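Local coordinates for protein inactive dihydroorotase-like domain (Chaetomium thermophilum, PDB 5NNL) that is of unknown function but belongs to the dihydroorotase-like family as an inactive member built around a beta/alpha barrel, at residues 100-105 with 130-135; 136-141 with 162-167; 150-155 with 176-181. All blocks are in the same frame, centred on the assembly; numbering follows the deposited sequence.

Contact 1. Residues 100-105 with 130-135; sequences IPFNHL and TDARTT
The edge of the Phe-102 ring meets Thr-130, while Ala-132 approaches the same ring obliquely. Thr-130 OG1 lies near the ring plane, 4.3 Å from Phe-102 CE2. Ala-132 CB is 3.6 Å from that CE2 atom. The site lies where two neighbouring parallel strands of the beta/alpha barrel, 98-100 and 128-130, run out into loops. Within the segments, Asn-103 CG lies at the edge of the His-104 ring, in its plane. Asp-131 O lies over the centre of one face of the Arg-133 guanidinium.

The main polar link is from Thr-130 OG1 to Ile-100 O, 2.9 Å, nearly in line with the carbonyl bond. With chi1 at 177° the hydroxyl points away from the backbone N of Thr-130 and reaches Ile-100 O. There it also accepts from Ala-132 N at 2.9 Å, an ST turn. One oxygen is therefore donor across the contact and acceptor within its turn. Val-115 of helix 111-121 also packs on Phe-102. Asp-131 OD1 lies 3.4 Å from Pro-101 CA. A water joins the two loops: it accepts from Phe-102 N at 2.9 Å and donates to Asp-131 OD1 at 2.8 Å.

Contact 2. Residues 136-141 with 162-167; sequences DLASIL and IKLITL
Leu-137 opens the contact by reaching tip to tip toward Leu-164. Its CD2 lies 4.1 Å from Leu-164 CD2. The same Leu-137 CD2 is 4.4 Å from Ile-165 CD1, so this methyl touches two residues of the facing helix. CG of Leu-137 stands anti to the backbone nitrogen (chi1 175°), which carries the branch toward helix 159-170.

Next comes Ala-138. Its CB is 4.1 Å from Leu-164 CD2. The small side chain lets the leucine methyl come close to the helix backbone at this point.

One turn after Leu-137, Leu-141 also meets Leu-164 tip to tip, with CD1 4.2 Å from Leu-164 CD2. The same Leu-141 CD1 is also 4.2 Å from Leu-164 CG. Leu-164 CD2 thus touches Leu-137, Ala-138 and Leu-141. No hydrogen bond crosses between the segments; the contact is wholly apolar, made by methyl groups and the leucine CG atoms.

The two helix segments run nearly parallel, 19° apart, and their axes come within 11.0 Å. Leu-137 and Leu-141 also rest on strand 151-153, and Ile-165 touches Cys-177 on strand 175-180. Parallel helices side by side over parallel strands are typical of the outer layer of a beta/alpha barrel.

Contact 3. Residues 150-155 with 176-181; sequences RIHVSA and TCDVCV
His-152 is held between Thr-176 and Asp-178 through both ring nitrogens. ND1 of His-152 and OG1 of Thr-176 are 2.6 Å apart, a short hydrogen bond in which either may be the donor. The hydroxyl sits at the ring edge. On the other side, His-152 NE2 donates to the anti lone pair of Asp-178 OD1 at 2.8 Å. Ring and carboxylate planes differ by 28°. A chi1 of -177° swings the His-152 ring over the neighbouring strand, where it meets both partners. The two bonds should fix its rotation.

Asp-178 is also gripped by Ser-154 and Ala-155. Ser-154 OG donates to the syn lone pair of Asp-178 OD1 at 3.0 Å. Ala-155 N donates to Asp-178 OD2 at 3.0 Å, almost straight at 174° but from above the carboxylate plane. OD2 has a further partner in Ser-217.

The backbones pair in parallel. Thr-176 N donates to Ile-151 O at 3.0 Å, Val-153 N to Thr-176 O at 2.8 Å, and Asp-178 N to Val-153 O at 2.9 Å.

Packing is lighter. Ala-155 CB touches Cys-180 SG at 3.6 Å, and Val-153 lies beside Cys-177. His-152 and Thr-176 share one face, where Phe-272 meets the His-152 ring edge-to-face. The Val-153 and Cys-177 face receives Leu-137 of helix 134-146 and Ile-162 of helix 159-170. Strands 128-130 and 215-217 flank the pair.

In the fold
The three contacts lie in one sector of the barrel, contact 2 in the helix layer and contact 3 in the strands beneath it. Contacts 1 and 2 share helix 134-146, and their centres are 12 Å apart; Phe-102 CD1 of contact 1 lies 3.4 Å from Asp-136 CG of contact 2. Contact 1 continues into contact 3 through the strands. Thr-130 O and Ser-154 N, 2.8 Å apart, form a probable hydrogen bond, as do Thr-130 N and His-152 O at 2.9 Å. The centres of contacts 2 and 3 are about 11 Å apart. Leu-137 CD1 sits 3.6 Å from Val-153 CG2. Along the chain, the segments of contacts 2 and 3 alternate, helix then strand.

Contact 1. Residues 100-105 with 130-135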
loop_
_atom_site.group_PDB
_atom_site.type_symbol
_atom_site.label_atom_id
_atom_site.label_comp_id
_atom_site.label_asym_id
_atom_site.label_seq_id
_atom_site.Cartn_x
_atom_site.Cartn_y
_atom_site.Cartn_z
ATOM N N ILE A 100 -10.878 1.510 -7.591
ATOM C CA ILE A 100 -12.341 1.505 -7.609
ATOM C C ILE A 100 -12.839 1.290 -6.192
ATOM O O ILE A 100 -12.946 0.155 -5.720
ATOM C CB ILE A 100 -12.890 0.421 -8.554
ATOM C CG1 ILE A 100 -12.329 0.610 -9.964
ATOM C CG2 ILE A 100 -14.416 0.484 -8.570
ATOM C CD1 ILE A 100 -12.797 -0.425 -10.965
ATOM N N PRO A 101 -13.176 2.358 -5.471
ATOM C CA PRO A 101 -13.930 2.208 -4.230
ATOM C C PRO A 101 -15.424 2.288 -4.503
ATOM O O PRO A 101 -15.880 2.954 -5.434
ATOM C CB PRO A 101 -13.450 3.404 -3.402
ATOM C CG PRO A 101 -13.245 4.491 -4.456
ATOM C CD PRO A 101 -12.878 3.777 -5.754
ATOM N N PHE A 102 -16.197 1.589 -3.676
ATOM C CA PHE A 102 -17.640 1.552 -3.875
ATOM C C PHE A 102 -18.384 2.650 -3.121
ATOM O O PHE A 102 -19.571 2.868 -3.392
ATOM C CB PHE A 102 -18.190 0.185 -3.470
ATOM C CG PHE A 102 -18.151 -0.829 -4.574
ATOM C CD1 PHE A 102 -19.313 -1.201 -5.226
ATOM C CD2 PHE A 102 -16.954 -1.400 -4.969
ATOM C CE1 PHE A 102 -19.286 -2.132 -6.241
ATOM C CE2 PHE A 102 -16.917 -2.332 -5.986
ATOM C CZ PHE A 102 -18.087 -2.700 -6.624
ATOM N N ASN A 103 -17.724 3.349 -2.197
ATOM C CA ASN A 103 -18.349 4.472 -1.506
ATOM C C ASN A 103 -18.352 5.747 -2.343
ATOM O O ASN A 103 -19.060 6.696 -1.992
ATOM C CB ASN A 103 -17.640 4.726 -0.167
ATOM C CG ASN A 103 -16.160 5.025 -0.335
ATOM O OD1 ASN A 103 -15.595 4.811 -1.404
ATOM N ND2 ASN A 103 -15.525 5.514 0.725
ATOM N N HIS A 104 -17.584 5.791 -3.434
ATOM C CA HIS A 104 -17.593 6.933 -4.341
ATOM C C HIS A 104 -18.750 6.898 -5.331
ATOM O O HIS A 104 -18.951 7.880 -6.054
ATOM C CB HIS A 104 -16.282 7.000 -5.136
ATOM C CG HIS A 104 -15.153 7.655 -4.402
ATOM N ND1 HIS A 104 -14.756 7.265 -3.140
ATOM C CD2 HIS A 104 -14.328 8.667 -4.759
ATOM C CE1 HIS A 104 -13.740 8.013 -2.750
ATOM N NE2 HIS A 104 -13.460 8.871 -3.714
ATOM N N LEU A 105 -19.506 5.807 -5.384
ATOM C CA LEU A 105 -20.429 5.561 -6.478
ATOM C C LEU A 105 -21.839 6.018 -6.127
ATOM O O LEU A 105 -22.216 6.136 -4.958
ATOM C CB LEU A 105 -20.421 4.076 -6.849
ATOM C CG LEU A 105 -19.026 3.516 -7.143
ATOM C CD1 LEU A 105 -19.108 2.080 -7.630
ATOM C CD2 LEU A 105 -18.287 4.371 -8.157
ATOM N N THR A 130 -9.131 -2.506 -5.871
ATOM C CA THR A 130 -10.366 -2.171 -5.181
ATOM C C THR A 130 -10.248 -2.513 -3.704
ATOM O O THR A 130 -9.494 -3.407 -3.315
ATOM C CB THR A 130 -11.572 -2.919 -5.773
ATOM O OG1 THR A 130 -12.745 -2.607 -5.014
ATOM C CG2 THR A 130 -11.342 -4.431 -5.760
ATOM N N ASP A 131 -11.008 -1.785 -2.882
ATOM C CA ASP A 131 -11.176 -2.114 -1.472
ATOM C C ASP A 131 -12.579 -2.637 -1.178
ATOM O O ASP A 131 -13.032 -2.582 -0.029
ATOM C CB ASP A 131 -10.864 -0.897 -0.597
ATOM C CG ASP A 131 -11.795 0.271 -0.857
ATOM O OD1 ASP A 131 -12.607 0.198 -1.804
ATOM O OD2 ASP A 131 -11.716 1.265 -0.106
ATOM N N ALA A 132 -13.271 -3.149 -2.196
ATOM C CA ALA A 132 -14.637 -3.628 -2.028
ATOM C C ALA A 132 -14.694 -4.752 -0.998
ATOM O O ALA A 132 -13.738 -5.512 -0.821
ATOM C CB ALA A 132 -15.195 -4.120 -3.365
ATOM N N ARG A 133 -15.836 -4.847 -0.314
ATOM C CA ARG A 133 -16.096 -5.898 0.659
ATOM C C ARG A 133 -17.384 -6.623 0.298
ATOM O O ARG A 133 -18.207 -6.130 -0.478
ATOM C CB ARG A 133 -16.230 -5.355 2.089
ATOM C CG ARG A 133 -15.192 -4.329 2.497
ATOM C CD ARG A 133 -13.789 -4.889 2.427
ATOM N NE ARG A 133 -12.806 -3.890 2.837
ATOM C CZ ARG A 133 -11.537 -3.860 2.441
ATOM N NH1 ARG A 133 -10.741 -2.900 2.886
ATOM N NH2 ARG A 133 -11.060 -4.773 1.600
ATOM N N THR A 134 -17.540 -7.807 0.892
ATOM C CA THR A 134 -18.752 -8.617 0.805
ATOM C C THR A 134 -19.390 -8.561 -0.578
ATOM O O THR A 134 -18.779 -8.982 -1.565
ATOM C CB THR A 134 -19.759 -8.181 1.876
ATOM O OG1 THR A 134 -20.274 -6.879 1.562
ATOM C CG2 THR A 134 -19.102 -8.151 3.254
ATOM N N THR A 135 -20.616 -8.039 -0.667
ATOM C CA THR A 135 -21.348 -8.115 -1.925
ATOM C C THR A 135 -20.744 -7.208 -2.990
ATOM O O THR A 135 -20.768 -7.553 -4.176
ATOM C CB THR A 135 -22.823 -7.780 -1.696
ATOM O OG1 THR A 135 -22.939 -6.626 -0.854
ATOM C CG2 THR A 135 -23.523 -8.956 -1.032
HETATM O O HOH W 1 -15.407 -0.315 -1.684
#

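Contact 2. Residues 136-141 with 162-167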
loop_
_atom_site.group_PDB
_atom_site.type_symbol
_atom_site.label_atom_id
_atom_site.label_comp_id
_atom_site.label_asym_id
_atom_site.label_seq_id
_atom_site.Cartn_x
_atom_site.Cartn_y
_atom_site.Cartn_z
ATOM N N ASP A 136 -20.200 -6.053 -2.600
ATOM C CA ASP A 136 -19.452 -5.243 -3.557
ATOM C C ASP A 136 -18.245 -6.009 -4.081
ATOM O O ASP A 136 -17.947 -5.968 -5.280
ATOM C CB ASP A 136 -18.994 -3.933 -2.916
ATOM C CG ASP A 136 -20.144 -3.025 -2.536
ATOM O OD1 ASP A 136 -21.254 -3.191 -3.086
ATOM O OD2 ASP A 136 -19.927 -2.129 -1.694
ATOM N N LEU A 137 -17.533 -6.705 -3.188
ATOM C CA LEU A 137 -16.379 -7.499 -3.604
ATOM C C LEU A 137 -16.785 -8.574 -4.603
ATOM O O LEU A 137 -16.169 -8.719 -5.665
ATOM C CB LEU A 137 -15.708 -8.131 -2.383
ATOM C CG LEU A 137 -14.553 -9.099 -2.664
ATOM C CD1 LEU A 137 -13.465 -8.426 -3.493
ATOM C CD2 LEU A 137 -13.980 -9.636 -1.358
ATOM N N ALA A 138 -17.821 -9.349 -4.276
ATOM C CA ALA A 138 -18.284 -10.375 -5.203
ATOM C C ALA A 138 -18.717 -9.769 -6.532
ATOM O O ALA A 138 -18.563 -10.403 -7.580
ATOM C CB ALA A 138 -19.429 -11.172 -4.573
ATOM N N SER A 139 -19.235 -8.538 -6.516
ATOM C CA SER A 139 -19.690 -7.896 -7.749
ATOM C C SER A 139 -18.521 -7.569 -8.671
ATOM O O SER A 139 -18.588 -7.805 -9.884
ATOM C CB SER A 139 -20.467 -6.623 -7.423
ATOM O OG SER A 139 -21.612 -6.913 -6.646
ATOM N N ILE A 140 -17.451 -6.998 -8.120
ATOM C CA ILE A 140 -16.310 -6.648 -8.956
ATOM C C ILE A 140 -15.515 -7.895 -9.340
ATOM O O ILE A 140 -14.887 -7.929 -10.404
ATOM C CB ILE A 140 -15.443 -5.594 -8.244
ATOM C CG1 ILE A 140 -14.440 -4.975 -9.221
ATOM C CG2 ILE A 140 -14.726 -6.190 -7.038
ATOM C CD1 ILE A 140 -13.872 -3.657 -8.747
ATOM N N LEU A 141 -15.545 -8.941 -8.511
ATOM C CA LEU A 141 -14.915 -10.201 -8.892
ATOM C C LEU A 141 -15.651 -10.861 -10.053
ATOM O O LEU A 141 -15.029 -11.516 -10.898
ATOM C CB LEU A 141 -14.857 -11.152 -7.694
ATOM C CG LEU A 141 -13.903 -10.805 -6.546
ATOM C CD1 LEU A 141 -13.942 -11.896 -5.483
ATOM C CD2 LEU A 141 -12.479 -10.597 -7.044
ATOM N N ILE A 162 -11.514 -13.010 2.819
ATOM C CA ILE A 162 -10.342 -13.781 2.405
ATOM C C ILE A 162 -10.756 -15.168 1.935
ATOM O O ILE A 162 -10.109 -15.750 1.057
ATOM C CB ILE A 162 -9.291 -13.853 3.533
ATOM C CG1 ILE A 162 -7.917 -14.242 2.969
ATOM C CG2 ILE A 162 -9.692 -14.857 4.618
ATOM C CD1 ILE A 162 -7.301 -13.211 2.030
ATOM N N LYS A 163 -11.841 -15.714 2.486
ATOM C CA LYS A 163 -12.312 -17.020 2.042
ATOM C C LYS A 163 -12.974 -16.944 0.673
ATOM O O LYS A 163 -12.858 -17.885 -0.121
ATOM C CB LYS A 163 -13.280 -17.608 3.066
ATOM C CG LYS A 163 -12.595 -18.087 4.338
ATOM C CD LYS A 163 -13.493 -18.987 5.159
ATOM C CE LYS A 163 -13.667 -20.352 4.500
ATOM N NZ LYS A 163 -14.318 -21.327 5.415
ATOM N N LEU A 164 -13.669 -15.846 0.376
ATOM C CA LEU A 164 -14.204 -15.666 -0.969
ATOM C C LEU A 164 -13.079 -15.526 -1.985
ATOM O O LEU A 164 -13.164 -16.064 -3.094
ATOM C CB LEU A 164 -15.126 -14.445 -1.009
ATOM C CG LEU A 164 -15.694 -14.068 -2.380
ATOM C CD1 LEU A 164 -16.574 -15.177 -2.939
ATOM C CD2 LEU A 164 -16.464 -12.763 -2.289
ATOM N N ILE A 165 -12.011 -14.814 -1.621
ATOM C CA ILE A 165 -10.864 -14.689 -2.514
ATOM C C ILE A 165 -10.209 -16.048 -2.723
ATOM O O ILE A 165 -9.825 -16.400 -3.844
ATOM C CB ILE A 165 -9.878 -13.644 -1.959
ATOM C CG1 ILE A 165 -10.485 -12.243 -2.078
ATOM C CG2 ILE A 165 -8.540 -13.690 -2.696
ATOM C CD1 ILE A 165 -9.864 -11.217 -1.155
ATOM N N THR A 166 -10.085 -16.839 -1.653
ATOM C CA THR A 166 -9.570 -18.199 -1.779
ATOM C C THR A 166 -10.374 -18.991 -2.804
ATOM O O THR A 166 -9.810 -19.672 -3.667
ATOM C CB THR A 166 -9.607 -18.903 -0.420
ATOM O OG1 THR A 166 -8.813 -18.177 0.526
ATOM C CG2 THR A 166 -9.086 -20.332 -0.534
ATOM N N LEU A 167 -11.704 -18.916 -2.714
ATOM C CA LEU A 167 -12.548 -19.657 -3.646
ATOM C C LEU A 167 -12.347 -19.169 -5.074
ATOM O O LEU A 167 -12.242 -19.975 -6.006
ATOM C CB LEU A 167 -14.015 -19.533 -3.230
ATOM C CG LEU A 167 -15.027 -20.344 -4.045
ATOM C CD1 LEU A 167 -14.769 -21.831 -3.914
ATOM C CD2 LEU A 167 -16.448 -20.007 -3.613
#

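Contact 3. Residues 150-155 with 176-181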
loop_
_atom_site.group_PDB
_atom_site.type_symbol
_atom_site.label_atom_id
_atom_site.label_comp_id
_atom_site.label_asym_id
_atom_site.label_seq_id
_atom_site.Cartn_x
_atom_site.Cartn_y
_atom_site.Cartn_z
ATOM N N ARG A 150 -7.495 -9.083 -14.780
ATOM C CA ARG A 150 -6.993 -9.172 -13.417
ATOM C C ARG A 150 -7.704 -8.177 -12.509
ATOM O O ARG A 150 -8.149 -7.114 -12.947
ATOM C CB ARG A 150 -5.485 -8.909 -13.379
ATOM C CG ARG A 150 -4.670 -9.783 -14.321
ATOM C CD ARG A 150 -3.185 -9.441 -14.260
ATOM N NE ARG A 150 -2.594 -9.771 -12.962
ATOM C CZ ARG A 150 -1.541 -10.566 -12.768
ATOM N NH1 ARG A 150 -0.906 -11.136 -13.786
ATOM N NH2 ARG A 150 -1.109 -10.786 -11.534
ATOM N N ILE A 151 -7.803 -8.536 -11.231
ATOM C CA ILE A 151 -8.325 -7.650 -10.198
ATOM C C ILE A 151 -7.506 -7.855 -8.931
ATOM O O ILE A 151 -7.168 -8.988 -8.576
ATOM C CB ILE A 151 -9.824 -7.903 -9.925
ATOM C CG1 ILE A 151 -10.369 -6.909 -8.897
ATOM C CG2 ILE A 151 -10.044 -9.320 -9.443
ATOM C CD1 ILE A 151 -10.468 -5.487 -9.403
ATOM N N HIS A 152 -7.192 -6.756 -8.248
ATOM C CA HIS A 152 -6.448 -6.791 -6.996
ATOM C C HIS A 152 -7.297 -6.183 -5.890
ATOM O O HIS A 152 -7.829 -5.080 -6.046
ATOM C CB HIS A 152 -5.124 -6.032 -7.105
ATOM C CG HIS A 152 -4.293 -6.098 -5.860
ATOM N ND1 HIS A 152 -3.485 -7.175 -5.563
ATOM C CD2 HIS A 152 -4.160 -5.232 -4.828
ATOM C CE1 HIS A 152 -2.881 -6.962 -4.407
ATOM N NE2 HIS A 152 -3.273 -5.791 -3.941
ATOM N N VAL A 153 -7.409 -6.900 -4.774
ATOM C CA VAL A 153 -8.227 -6.488 -3.639
ATOM C C VAL A 153 -7.301 -6.041 -2.519
ATOM O O VAL A 153 -6.408 -6.790 -2.107
ATOM C CB VAL A 153 -9.149 -7.624 -3.167
ATOM C CG1 VAL A 153 -10.049 -7.146 -2.037
ATOM C CG2 VAL A 153 -9.981 -8.152 -4.325
ATOM N N SER A 154 -7.533 -4.841 -2.007
ATOM C CA SER A 154 -6.615 -4.203 -1.078
ATOM C C SER A 154 -7.197 -4.153 0.329
ATOM O O SER A 154 -8.415 -4.112 0.522
ATOM C CB SER A 154 -6.279 -2.785 -1.544
ATOM O OG SER A 154 -5.179 -2.261 -0.819
ATOM N N ALA A 155 -6.297 -4.159 1.310
ATOM C CA ALA A 155 -6.645 -4.011 2.722
ATOM C C ALA A 155 -7.727 -5.007 3.140
ATOM O O ALA A 155 -8.691 -4.665 3.826
ATOM C CB ALA A 155 -7.079 -2.576 3.026
ATOM N N THR A 176 -5.811 -11.186 -7.056
ATOM C CA THR A 176 -4.772 -11.123 -6.039
ATOM C C THR A 176 -5.245 -10.180 -4.942
ATOM O O THR A 176 -6.239 -9.469 -5.102
ATOM C CB THR A 176 -3.429 -10.646 -6.618
ATOM O OG1 THR A 176 -3.563 -9.309 -7.116
ATOM C CG2 THR A 176 -2.974 -11.560 -7.747
ATOM N N CYS A 177 -4.542 -10.174 -3.812
ATOM C CA CYS A 177 -4.975 -9.331 -2.708
ATOM C C CYS A 177 -3.803 -8.978 -1.809
ATOM O O CYS A 177 -2.748 -9.615 -1.843
ATOM C CB CYS A 177 -6.065 -10.012 -1.870
ATOM S SG CYS A 177 -5.505 -11.501 -1.008
ATOM N N ASP A 178 -4.016 -7.954 -0.984
ATOM C CA ASP A 178 -3.071 -7.592 0.058
ATOM C C ASP A 178 -3.807 -7.366 1.370
ATOM O O ASP A 178 -5.030 -7.212 1.408
ATOM C CB ASP A 178 -2.259 -6.330 -0.299
ATOM C CG ASP A 178 -3.099 -5.063 -0.309
ATOM O OD1 ASP A 178 -3.431 -4.577 -1.411
ATOM O OD2 ASP A 178 -3.419 -4.546 0.784
ATOM N N VAL A 179 -3.034 -7.379 2.452
ATOM C CA VAL A 179 -3.494 -6.925 3.755
ATOM C C VAL A 179 -2.528 -5.854 4.229
ATOM O O VAL A 179 -1.329 -5.894 3.931
ATOM C CB VAL A 179 -3.592 -8.066 4.798
ATOM C CG1 VAL A 179 -4.372 -9.240 4.241
ATOM C CG2 VAL A 179 -2.218 -8.515 5.249
ATOM N N CYS A 180 -3.056 -4.885 4.963
ATOM C CA CYS A 180 -2.202 -3.912 5.624
ATOM C C CYS A 180 -1.473 -4.581 6.779
ATOM O O CYS A 180 -2.049 -5.391 7.510
ATOM C CB CYS A 180 -3.025 -2.734 6.140
ATOM S SG CYS A 180 -4.070 -1.959 4.897
ATOM N N VAL A 181 -0.198 -4.228 6.954
ATOM C CA VAL A 181 0.627 -4.898 7.956
ATOM C C VAL A 181 0.014 -4.761 9.346
ATOM O O VAL A 181 -0.001 -5.719 10.127
ATOM C CB VAL A 181 2.066 -4.347 7.915
ATOM C CG1 VAL A 181 2.891 -4.884 9.092
ATOM C CG2 VAL A 181 2.732 -4.713 6.591
HETATM O O HOH W 2 -4.428 -9.303 -10.004
#